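Local structure of flagellar regulatory protein C (Vibrio cholerae, 4QHS) at residues L115-E120 / T156-L161; M42-S47 / P182-A187; T223-Y228 / H252-H257; V18-K23 / K192-P197. The protein probably couples ATP hydrolysis by its AAA+ domain to activation of sigma-54 RNA polymerase and so to transcription of flagellar genes. All coordinates share one frame; numbering follows the deposited sequence.

The chain opens contact 4 first, with residues 18-23 ahead of helix 23-35. Contact 2 opens next, on strand 41-44, and contact 1 opens on strand 112-116. The loops then close in reverse order. Residues 156-161 close contact 1, 182-187 close contact 2 and 192-197 close contact 4, so the three are nested. Contacts 1 and 2 join strands of one parallel sheet and touch each other, with Asn158 ND2 2.7 Å from Ser47 OG. Contact 4 ties the N-terminal segment to the start of the lid region. Contact 3 follows in series and lies wholly within the lid. It touches contact 4 where Leu226 packs on Ile195.

Contact 1 (L115-E120 / T156-L161); sequences LDEISE and TSNRDL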
# COMPACT_ATOMS: atom_id res chain seq x y z
N LEU A 115 -19.56 -32.00 -3.87
CA LEU A 115 -18.97 -30.70 -3.80
C LEU A 115 -19.95 -29.67 -4.27
O LEU A 115 -20.05 -29.39 -5.42
CB LEU A 115 -17.72 -30.64 -4.63
CG LEU A 115 -16.71 -31.72 -4.36
CD1 LEU A 115 -15.77 -31.72 -5.47
CD2 LEU A 115 -16.00 -31.47 -3.10
N ASP A 116 -20.69 -29.12 -3.33
CA ASP A 116 -21.77 -28.21 -3.59
C ASP A 116 -21.23 -26.85 -3.90
O ASP A 116 -20.36 -26.38 -3.23
CB ASP A 116 -22.65 -28.14 -2.37
CG ASP A 116 -24.08 -28.28 -2.68
OD1 ASP A 116 -24.51 -27.92 -3.76
OD2 ASP A 116 -24.80 -28.72 -1.80
N GLU A 117 -21.74 -26.23 -4.93
CA GLU A 117 -21.35 -24.90 -5.32
C GLU A 117 -19.85 -24.77 -5.59
O GLU A 117 -19.17 -24.02 -4.97
CB GLU A 117 -21.81 -23.91 -4.26
CG GLU A 117 -23.29 -23.73 -4.20
CD GLU A 117 -23.87 -23.37 -5.54
OE1 GLU A 117 -24.85 -23.99 -5.96
OE2 GLU A 117 -23.32 -22.48 -6.19
N ILE A 118 -19.38 -25.52 -6.56
CA ILE A 118 -17.98 -25.65 -6.81
C ILE A 118 -17.42 -24.47 -7.55
O ILE A 118 -16.24 -24.28 -7.57
CB ILE A 118 -17.71 -26.90 -7.61
CG1 ILE A 118 -16.28 -27.35 -7.44
CG2 ILE A 118 -17.97 -26.65 -9.02
CD1 ILE A 118 -16.07 -28.74 -7.81
N SER A 119 -18.25 -23.68 -8.17
CA SER A 119 -17.73 -22.55 -8.89
C SER A 119 -17.08 -21.54 -7.99
O SER A 119 -16.59 -20.56 -8.45
CB SER A 119 -18.83 -21.90 -9.71
OG SER A 119 -19.77 -21.29 -8.88
N GLU A 120 -17.05 -21.78 -6.70
CA GLU A 120 -16.53 -20.79 -5.77
C GLU A 120 -15.12 -21.13 -5.33
O GLU A 120 -14.51 -20.40 -4.55
CB GLU A 120 -17.46 -20.65 -4.57
CG GLU A 120 -18.88 -20.19 -4.94
CD GLU A 120 -18.90 -19.04 -5.97
OE1 GLU A 120 -18.08 -18.11 -5.86
OE2 GLU A 120 -19.75 -19.08 -6.89
N THR A 156 -22.11 -29.55 -7.78
CA THR A 156 -23.15 -28.63 -8.23
C THR A 156 -22.61 -27.24 -8.49
O THR A 156 -21.62 -26.81 -7.90
CB THR A 156 -24.30 -28.49 -7.21
OG1 THR A 156 -23.86 -27.65 -6.14
CG2 THR A 156 -24.73 -29.85 -6.67
N SER A 157 -23.32 -26.53 -9.33
CA SER A 157 -23.01 -25.19 -9.68
C SER A 157 -24.27 -24.47 -10.04
O SER A 157 -25.07 -24.97 -10.76
CB SER A 157 -22.08 -25.18 -10.86
OG SER A 157 -21.56 -23.91 -11.02
N ASN A 158 -24.45 -23.28 -9.51
CA ASN A 158 -25.60 -22.52 -9.90
C ASN A 158 -25.29 -21.56 -11.02
O ASN A 158 -26.05 -20.69 -11.32
CB ASN A 158 -26.24 -21.86 -8.71
CG ASN A 158 -25.47 -20.69 -8.20
OD1 ASN A 158 -24.52 -20.27 -8.78
ND2 ASN A 158 -25.90 -20.18 -7.11
N ARG A 159 -24.16 -21.75 -11.67
CA ARG A 159 -23.80 -20.90 -12.76
C ARG A 159 -23.31 -21.67 -13.96
O ARG A 159 -22.95 -22.81 -13.84
CB ARG A 159 -22.78 -19.87 -12.32
CG ARG A 159 -21.50 -20.46 -11.87
CD ARG A 159 -20.65 -19.45 -11.19
NE ARG A 159 -20.72 -18.18 -11.84
CZ ARG A 159 -20.31 -17.05 -11.30
NH1 ARG A 159 -19.80 -17.04 -10.08
NH2 ARG A 159 -20.44 -15.93 -11.98
N ASP A 160 -23.34 -21.01 -15.11
CA ASP A 160 -22.89 -21.56 -16.37
C ASP A 160 -21.41 -21.67 -16.31
O ASP A 160 -20.74 -20.68 -16.30
CB ASP A 160 -23.29 -20.62 -17.50
CG ASP A 160 -22.84 -21.09 -18.87
OD1 ASP A 160 -22.03 -21.98 -18.98
OD2 ASP A 160 -23.30 -20.53 -19.86
N LEU A 161 -20.90 -22.89 -16.25
CA LEU A 161 -19.49 -23.13 -16.02
C LEU A 161 -18.65 -22.97 -17.26
O LEU A 161 -17.53 -22.59 -17.20
CB LEU A 161 -19.26 -24.51 -15.42
CG LEU A 161 -19.45 -24.77 -13.93
CD1 LEU A 161 -19.07 -26.18 -13.64
CD2 LEU A 161 -18.65 -23.85 -13.09
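Thr156 OG1 joins the two segments by two bonds. It accepts from Glu117 N at 2.8 Å in a nearly straight bond of 168°. It also donates to Asp116 OD1, at a very short 2.5 Å that is doubtful in detail. With chi1 at 76°, OG1 sits between the backbone N and carbonyl carbon of Thr156, which brings it to both partners. The methyl group CG2 of Thr156 packs beside the same Asp116 OD1. Backbone bonds flank this hydroxyl. Thr156 N donates to Leu115 O at 3.1 Å, and Ile118 N donates to Thr156 O at 2.9 Å.

Further along, the Glu117 and Asn158 side chains cross at about a right angle, carboxylate and amide planes 57° apart. Glu117 OE2 lies 3.4 Å from Asn158 CG. The amide ND2 is held by Ser47 OG, and Glu117 OE1 makes a weak hydrogen bond to the same hydroxyl. Ser119 OG touches Arg159 CD at 3.1 Å and donates to Glu120 OE2. That carboxylate oxygen forms a long salt bridge of 3.8 Å with Arg159 NH1, the two flat groups being nearly coplanar.

Strands 41-44 and 69-73 form the next shell, with Ile43 against Thr156 and Asn73 against Glu117. Leu115, Asp116 and Glu117, at and just past the end of strand 112-116, match the Walker B motif. The end of strand 152-157 corresponds, by its place in the fold, to the sensor 1 region of AAA+ proteins. The bonds from Glu117 N and Ile118 N to Thr156 probably help to fix the backbone after the Walker B strand against the sensor strand.

Contact 2 (M42-S47 / P182-A187); sequences MILGPS and PLTWPA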
# COMPACT_ATOMS: atom_id res chain seq x y z
N MET A 42 -22.15 -33.49 -12.63
CA MET A 42 -22.36 -32.07 -12.37
C MET A 42 -23.86 -31.76 -12.36
O MET A 42 -24.54 -31.98 -13.35
CB MET A 42 -21.65 -31.21 -13.41
CG MET A 42 -21.85 -29.72 -13.21
SD MET A 42 -21.05 -29.08 -11.72
CE MET A 42 -19.37 -29.56 -12.09
N ILE A 43 -24.37 -31.24 -11.25
CA ILE A 43 -25.77 -30.85 -11.19
C ILE A 43 -25.93 -29.33 -11.25
O ILE A 43 -25.56 -28.59 -10.31
CB ILE A 43 -26.46 -31.36 -9.91
CG1 ILE A 43 -26.10 -32.83 -9.65
CG2 ILE A 43 -27.97 -31.16 -10.02
CD1 ILE A 43 -26.59 -33.33 -8.31
N LEU A 44 -26.46 -28.89 -12.39
CA LEU A 44 -26.67 -27.47 -12.68
C LEU A 44 -28.09 -27.05 -12.27
O LEU A 44 -28.94 -27.90 -11.98
CB LEU A 44 -26.43 -27.20 -14.18
CG LEU A 44 -25.07 -27.71 -14.65
CD1 LEU A 44 -24.90 -27.63 -16.17
CD2 LEU A 44 -23.96 -26.95 -13.95
N GLY A 45 -28.33 -25.75 -12.25
CA GLY A 45 -29.64 -25.24 -11.87
C GLY A 45 -29.52 -24.23 -10.75
O GLY A 45 -28.45 -24.08 -10.16
N PRO A 46 -30.61 -23.53 -10.45
CA PRO A 46 -30.48 -22.52 -9.39
C PRO A 46 -30.21 -23.15 -8.02
O PRO A 46 -30.49 -24.33 -7.81
CB PRO A 46 -31.84 -21.81 -9.41
CG PRO A 46 -32.78 -22.77 -10.12
CD PRO A 46 -31.92 -23.49 -11.12
N SER A 47 -29.62 -22.38 -7.11
CA SER A 47 -29.45 -22.84 -5.75
C SER A 47 -30.83 -22.93 -5.12
O SER A 47 -31.78 -22.30 -5.60
CB SER A 47 -28.56 -21.90 -4.94
OG SER A 47 -27.26 -21.79 -5.48
N PRO A 182 -23.64 -33.68 -17.32
CA PRO A 182 -24.36 -32.64 -16.62
C PRO A 182 -25.84 -32.86 -16.61
O PRO A 182 -26.41 -33.30 -17.58
CB PRO A 182 -24.02 -31.40 -17.41
CG PRO A 182 -23.53 -31.87 -18.62
CD PRO A 182 -22.85 -33.10 -18.40
N LEU A 183 -26.46 -32.55 -15.50
CA LEU A 183 -27.88 -32.62 -15.35
C LEU A 183 -28.38 -31.28 -14.89
O LEU A 183 -28.03 -30.81 -13.84
CB LEU A 183 -28.25 -33.70 -14.37
CG LEU A 183 -27.79 -35.10 -14.74
CD1 LEU A 183 -28.15 -36.05 -13.71
CD2 LEU A 183 -28.46 -35.48 -15.99
N THR A 184 -29.22 -30.67 -15.69
CA THR A 184 -29.71 -29.38 -15.36
C THR A 184 -31.09 -29.45 -14.72
O THR A 184 -32.07 -29.74 -15.35
CB THR A 184 -29.71 -28.47 -16.58
OG1 THR A 184 -28.38 -28.33 -17.06
CG2 THR A 184 -30.22 -27.13 -16.20
N TRP A 185 -31.13 -29.17 -13.44
CA TRP A 185 -32.31 -29.23 -12.64
C TRP A 185 -33.05 -27.90 -12.68
O TRP A 185 -32.72 -27.00 -11.96
CB TRP A 185 -31.86 -29.52 -11.23
CG TRP A 185 -32.88 -29.98 -10.38
CD1 TRP A 185 -33.47 -29.30 -9.40
CD2 TRP A 185 -33.48 -31.26 -10.40
NE1 TRP A 185 -34.42 -30.06 -8.79
CE2 TRP A 185 -34.45 -31.28 -9.41
CE3 TRP A 185 -33.30 -32.39 -11.18
CZ2 TRP A 185 -35.22 -32.38 -9.15
CZ3 TRP A 185 -34.07 -33.47 -10.93
CH2 TRP A 185 -35.01 -33.47 -9.93
N PRO A 186 -34.05 -27.79 -13.54
CA PRO A 186 -34.70 -26.52 -13.83
C PRO A 186 -35.35 -25.80 -12.65
O PRO A 186 -35.59 -26.35 -11.61
CB PRO A 186 -35.77 -26.93 -14.81
CG PRO A 186 -36.15 -28.27 -14.37
CD PRO A 186 -35.00 -28.89 -13.65
N ALA A 187 -35.63 -24.54 -12.85
CA ALA A 187 -36.23 -23.74 -11.82
C ALA A 187 -37.68 -24.13 -11.66
O ALA A 187 -38.27 -24.65 -12.58
CB ALA A 187 -36.12 -22.31 -12.16
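Leu44 lies against Pro182 and Thr184 on one face of the parallel sheet. Its CB is 3.7 Å from Thr184 OG1. CG passes the same hydroxyl a little farther off. With chi1 at -53°, CG is anti to the carbonyl carbon, and the chain runs alongside Pro182. At the tip, CD1 touches Thr184 OG1 on one hand and Pro182 CB, at 4.1 Å, on the other. The Leu44 and Pro182 side chains point the same way.

The backbone of Leu44 is bonded at both ends. Its N donates to Leu183 O at 2.9 Å, and its O accepts from Trp185 N. One step earlier, Leu183 N donates to Met42 O at 2.9 Å. Ile43 and Leu183 face the other side of the sheet, where Met54 of helix 51-61 touches both. Beyond the strands, Gly45 CA lies 3.5 Å from Trp185 O in a CA-H...O contact, and Pro46 CG packs on Ala187 CB at 3.9 Å.

Lys51 NZ binds the carbonyls of Ile43 and Gly45. The Gly-Pro-Ser segment opens a Walker A sequence, so this is the P-loop strand of an AAA+ core, paired with its edge strand.

Contact 3 (T223-Y228 / H252-H257); sequences TKLLNY and HIQSEH
Thr223 O accepts from both Asn227 N and Asn227 ND2, which reach it from opposite faces of its carbonyl plane. This closes the end of the helix whose Lys224 and Leu225 meet Gln254 of the other segment. Lys224 reaches across beside Gln254, the two side chains running in opposite directions. Lys224 CE lies 3.4 Å from Gln254 O and 3.6 Å from Gln254 OE1. The amide nitrogen NE2 of Gln254 meets an apolar neighbour, Leu225 CD2, at 3.8 Å. No hydrogen bond joins the two segments.

Both segments belong to the helical lid of the AAA+ module. The end of helix 219-226 packs here against the extended chain that follows helix 233-247. Val240 of helix 233-247 touches Leu225, Gln254 and Glu256.

Glu256 OE1 sits over one face of the Tyr228 ring, 3.4 Å from Tyr228 CG, and also touches Tyr228 CB, at 3.5 Å, and CD1. CG of Tyr228 is anti to the backbone N (chi1 176°), which lays the ring beside the Glu256 carboxylate. These side chains too slide past each other in opposite directions, with ring and carboxylate planes 38° apart. The Tyr228 hydroxyl is bonded to Glu236, and Trp230 meets the ring edge-to-face.

Gln254 OE1 and Glu256 OE2 are buried with no polar partner in the model. Lys224 NZ stays 6.7 Å from Glu256 OE1, too far for a salt bridge; any attraction would be long-range.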
# COMPACT_ATOMS: atom_id res chain seq x y z
N THR A 223 -53.92 -23.36 -6.24
CA THR A 223 -53.90 -22.62 -7.46
C THR A 223 -53.03 -21.41 -7.23
O THR A 223 -52.27 -21.00 -8.08
CB THR A 223 -55.34 -22.24 -7.84
OG1 THR A 223 -56.05 -23.41 -8.22
CG2 THR A 223 -55.36 -21.28 -8.97
N LYS A 224 -53.17 -20.83 -6.05
CA LYS A 224 -52.41 -19.67 -5.66
C LYS A 224 -50.95 -20.02 -5.64
O LYS A 224 -50.13 -19.30 -6.12
CB LYS A 224 -52.83 -19.25 -4.29
CG LYS A 224 -52.17 -18.04 -3.79
CD LYS A 224 -53.20 -17.18 -3.17
CE LYS A 224 -52.69 -16.48 -1.99
NZ LYS A 224 -53.78 -16.14 -1.08
N LEU A 225 -50.65 -21.17 -5.08
CA LEU A 225 -49.28 -21.69 -5.11
C LEU A 225 -48.79 -21.97 -6.55
O LEU A 225 -47.64 -21.69 -6.89
CB LEU A 225 -49.15 -22.97 -4.27
CG LEU A 225 -48.80 -22.99 -2.76
CD1 LEU A 225 -47.92 -21.80 -2.32
CD2 LEU A 225 -49.99 -23.13 -1.87
N LEU A 226 -49.65 -22.51 -7.40
CA LEU A 226 -49.23 -22.89 -8.73
C LEU A 226 -48.98 -21.73 -9.63
O LEU A 226 -48.24 -21.83 -10.55
CB LEU A 226 -50.26 -23.78 -9.38
CG LEU A 226 -50.37 -25.17 -8.79
CD1 LEU A 226 -51.37 -25.94 -9.54
CD2 LEU A 226 -49.07 -25.86 -8.87
N ASN A 227 -49.62 -20.61 -9.38
CA ASN A 227 -49.55 -19.50 -10.29
C ASN A 227 -48.56 -18.45 -9.88
O ASN A 227 -48.65 -17.32 -10.30
CB ASN A 227 -50.93 -18.84 -10.44
CG ASN A 227 -51.80 -19.51 -11.50
OD1 ASN A 227 -51.72 -19.19 -12.67
ND2 ASN A 227 -52.64 -20.42 -11.07
N TYR A 228 -47.61 -18.80 -9.05
CA TYR A 228 -46.64 -17.84 -8.61
C TYR A 228 -45.36 -18.26 -9.25
O TYR A 228 -45.06 -19.42 -9.26
CB TYR A 228 -46.54 -17.89 -7.11
CG TYR A 228 -45.49 -17.00 -6.53
CD1 TYR A 228 -45.54 -15.66 -6.70
CD2 TYR A 228 -44.46 -17.52 -5.80
CE1 TYR A 228 -44.60 -14.85 -6.17
CE2 TYR A 228 -43.51 -16.71 -5.26
CZ TYR A 228 -43.58 -15.38 -5.45
OH TYR A 228 -42.65 -14.56 -4.93
N HIS A 252 -55.39 -22.28 3.96
CA HIS A 252 -56.46 -21.61 3.24
C HIS A 252 -55.96 -20.44 2.38
O HIS A 252 -55.98 -20.50 1.15
CB HIS A 252 -57.50 -21.11 4.24
CG HIS A 252 -58.90 -21.21 3.74
ND1 HIS A 252 -59.59 -20.12 3.24
CD2 HIS A 252 -59.75 -22.26 3.66
CE1 HIS A 252 -60.80 -20.50 2.88
NE2 HIS A 252 -60.92 -21.80 3.12
N ILE A 253 -55.56 -19.37 3.06
CA ILE A 253 -54.90 -18.23 2.43
C ILE A 253 -53.54 -18.07 3.12
O ILE A 253 -53.42 -18.20 4.34
CB ILE A 253 -55.74 -16.91 2.53
CG1 ILE A 253 -55.66 -16.25 3.92
CG2 ILE A 253 -57.18 -17.19 2.19
CD1 ILE A 253 -54.42 -15.25 4.15
N GLN A 254 -52.52 -17.81 2.32
CA GLN A 254 -51.17 -17.71 2.82
C GLN A 254 -50.36 -16.72 1.96
O GLN A 254 -50.75 -16.40 0.84
CB GLN A 254 -50.54 -19.09 2.86
CG GLN A 254 -49.74 -19.41 1.63
CD GLN A 254 -50.60 -19.54 0.40
OE1 GLN A 254 -50.41 -18.82 -0.58
NE2 GLN A 254 -51.52 -20.49 0.43
N SER A 255 -49.23 -16.24 2.49
CA SER A 255 -48.71 -14.95 2.08
C SER A 255 -47.53 -14.97 1.12
O SER A 255 -46.64 -15.82 1.21
CB SER A 255 -48.31 -14.15 3.32
OG SER A 255 -49.41 -14.03 4.22
N GLU A 256 -47.52 -14.01 0.20
CA GLU A 256 -46.31 -13.70 -0.56
C GLU A 256 -46.20 -12.28 -1.18
O GLU A 256 -45.89 -12.19 -2.36
CB GLU A 256 -46.15 -14.73 -1.67
CG GLU A 256 -47.44 -15.12 -2.31
CD GLU A 256 -47.39 -16.51 -2.89
OE1 GLU A 256 -47.82 -16.66 -4.05
OE2 GLU A 256 -46.93 -17.44 -2.18
N HIS A 257 -46.38 -11.19 -0.43
CA HIS A 257 -46.74 -11.15 1.00
C HIS A 257 -47.73 -9.99 1.19
O HIS A 257 -47.41 -8.85 0.85
CB HIS A 257 -45.49 -10.96 1.87
CG HIS A 257 -45.74 -11.08 3.35
ND1 HIS A 257 -46.27 -10.06 4.10
CD2 HIS A 257 -45.51 -12.10 4.20
CE1 HIS A 257 -46.37 -10.45 5.36
NE2 HIS A 257 -45.92 -11.69 5.45

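Contact 4 (V18-K23 / K192-P197); sequences VVADTK and KDDIEP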
# COMPACT_ATOMS: atom_id res chain seq x y z
N VAL A 18 -39.19 -36.23 -4.54
CA VAL A 18 -40.56 -36.46 -5.00
C VAL A 18 -40.90 -35.50 -6.13
O VAL A 18 -40.74 -34.29 -5.99
CB VAL A 18 -41.58 -36.31 -3.85
CG1 VAL A 18 -41.54 -37.52 -2.93
CG2 VAL A 18 -41.33 -35.02 -3.08
N VAL A 19 -41.37 -36.04 -7.25
CA VAL A 19 -41.61 -35.22 -8.43
C VAL A 19 -42.72 -35.71 -9.35
O VAL A 19 -43.30 -36.77 -9.16
CB VAL A 19 -40.34 -35.11 -9.30
CG1 VAL A 19 -39.45 -33.98 -8.81
CG2 VAL A 19 -39.61 -36.44 -9.32
N ALA A 20 -42.99 -34.89 -10.36
CA ALA A 20 -43.84 -35.25 -11.48
C ALA A 20 -43.31 -34.51 -12.70
O ALA A 20 -42.11 -34.53 -12.98
CB ALA A 20 -45.29 -34.90 -11.20
N ASP A 21 -44.21 -33.86 -13.43
CA ASP A 21 -43.81 -32.95 -14.50
C ASP A 21 -42.97 -33.58 -15.61
O ASP A 21 -42.36 -32.87 -16.40
CB ASP A 21 -43.05 -31.76 -13.91
CG ASP A 21 -43.02 -30.56 -14.84
OD1 ASP A 21 -43.99 -29.77 -14.83
OD2 ASP A 21 -42.03 -30.43 -15.59
N THR A 22 -42.92 -34.90 -15.67
CA THR A 22 -42.22 -35.59 -16.76
C THR A 22 -40.76 -35.14 -16.93
O THR A 22 -39.85 -35.96 -16.85
CB THR A 22 -42.97 -35.41 -18.11
OG1 THR A 22 -42.62 -34.16 -18.70
CG2 THR A 22 -44.49 -35.47 -17.91
N LYS A 23 -40.54 -33.85 -17.16
CA LYS A 23 -39.19 -33.27 -17.25
C LYS A 23 -38.30 -33.59 -16.04
O LYS A 23 -37.12 -33.93 -16.20
CB LYS A 23 -39.29 -31.76 -17.43
CG LYS A 23 -39.87 -31.32 -18.77
CD LYS A 23 -38.79 -30.89 -19.77
CE LYS A 23 -39.39 -30.00 -20.86
NZ LYS A 23 -38.37 -29.52 -21.84
N LYS A 192 -43.94 -26.66 -13.06
CA LYS A 192 -45.03 -26.35 -12.18
C LYS A 192 -45.65 -27.58 -11.56
O LYS A 192 -46.18 -27.51 -10.50
CB LYS A 192 -46.08 -25.56 -12.94
CG LYS A 192 -45.98 -24.05 -12.78
CD LYS A 192 -46.67 -23.30 -13.89
CE LYS A 192 -46.51 -21.82 -13.73
NZ LYS A 192 -47.66 -21.07 -14.30
N ASP A 193 -45.56 -28.70 -12.24
CA ASP A 193 -46.24 -29.90 -11.81
C ASP A 193 -45.59 -30.54 -10.63
O ASP A 193 -46.02 -31.57 -10.19
CB ASP A 193 -46.33 -30.92 -12.93
CG ASP A 193 -47.50 -30.69 -13.85
OD1 ASP A 193 -48.53 -30.17 -13.43
OD2 ASP A 193 -47.38 -31.04 -15.02
N ASP A 194 -44.53 -29.94 -10.14
CA ASP A 194 -43.79 -30.51 -9.03
C ASP A 194 -44.20 -29.85 -7.73
O ASP A 194 -44.07 -30.41 -6.68
CB ASP A 194 -42.30 -30.34 -9.24
CG ASP A 194 -41.72 -31.38 -10.15
OD1 ASP A 194 -42.36 -32.40 -10.37
OD2 ASP A 194 -40.62 -31.17 -10.67
N ILE A 195 -44.72 -28.65 -7.86
CA ILE A 195 -45.07 -27.79 -6.76
C ILE A 195 -46.01 -28.39 -5.72
O ILE A 195 -45.66 -28.50 -4.57
CB ILE A 195 -45.63 -26.51 -7.31
CG1 ILE A 195 -44.51 -25.69 -7.91
CG2 ILE A 195 -46.26 -25.71 -6.26
CD1 ILE A 195 -44.97 -24.69 -8.86
N GLU A 196 -47.19 -28.79 -6.13
CA GLU A 196 -48.09 -29.41 -5.19
C GLU A 196 -47.52 -30.64 -4.53
O GLU A 196 -47.67 -30.82 -3.36
CB GLU A 196 -49.45 -29.68 -5.82
CG GLU A 196 -50.32 -30.60 -5.01
CD GLU A 196 -51.75 -30.60 -5.47
OE1 GLU A 196 -52.02 -30.09 -6.55
OE2 GLU A 196 -52.61 -31.11 -4.73
N PRO A 197 -46.86 -31.50 -5.27
CA PRO A 197 -46.29 -32.69 -4.66
C PRO A 197 -45.19 -32.34 -3.67
O PRO A 197 -45.05 -32.97 -2.65
CB PRO A 197 -45.70 -33.43 -5.84
CG PRO A 197 -46.36 -32.93 -7.00
CD PRO A 197 -47.05 -31.67 -6.71
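Val19 lies alongside the Asp194 carboxylate, with Val19 CB 3.5 Å from Asp194 OD1 and Val19 CG1 3.6 Å from Asp194 OD2. The two side chains point the same way. The contact ties the chain just ahead of helix 23-35, in the N-terminal part of the AAA+ module, to the beginning of its lid region at helix 195-208. The Asp21 and Asp193 side chains cross at about a right angle; their carboxylate planes are 61° apart. Asp193 N donates to Asp21 OD1 at 3.2 Å. It comes to the anti side of that oxygen, 32° out of the carboxylate plane.

Asp194 OD1 accepts from Ala20 N at 2.6 Å and is met nearly along its C-O axis. The other oxygen, Asp194 OD2, takes a hydrogen bond from Ser24 OG and a salt bridge from Arg191. The carboxylate is thus held at both ends, and its rotation is fixed.

Asp21 has CG anti to its backbone N (chi1 -160°), which places OD1 beside Asp193 N. Asp21 OD1 and Asp193 OD2 are like charges 3.6 Å apart. Their closeness would probably raise the proton affinity of one of them, though Arg191 also touches Asp21 and may offset this. The methyl group of Ala20 rests on the lid backbone, its CB 3.6 Å from Asp193 O.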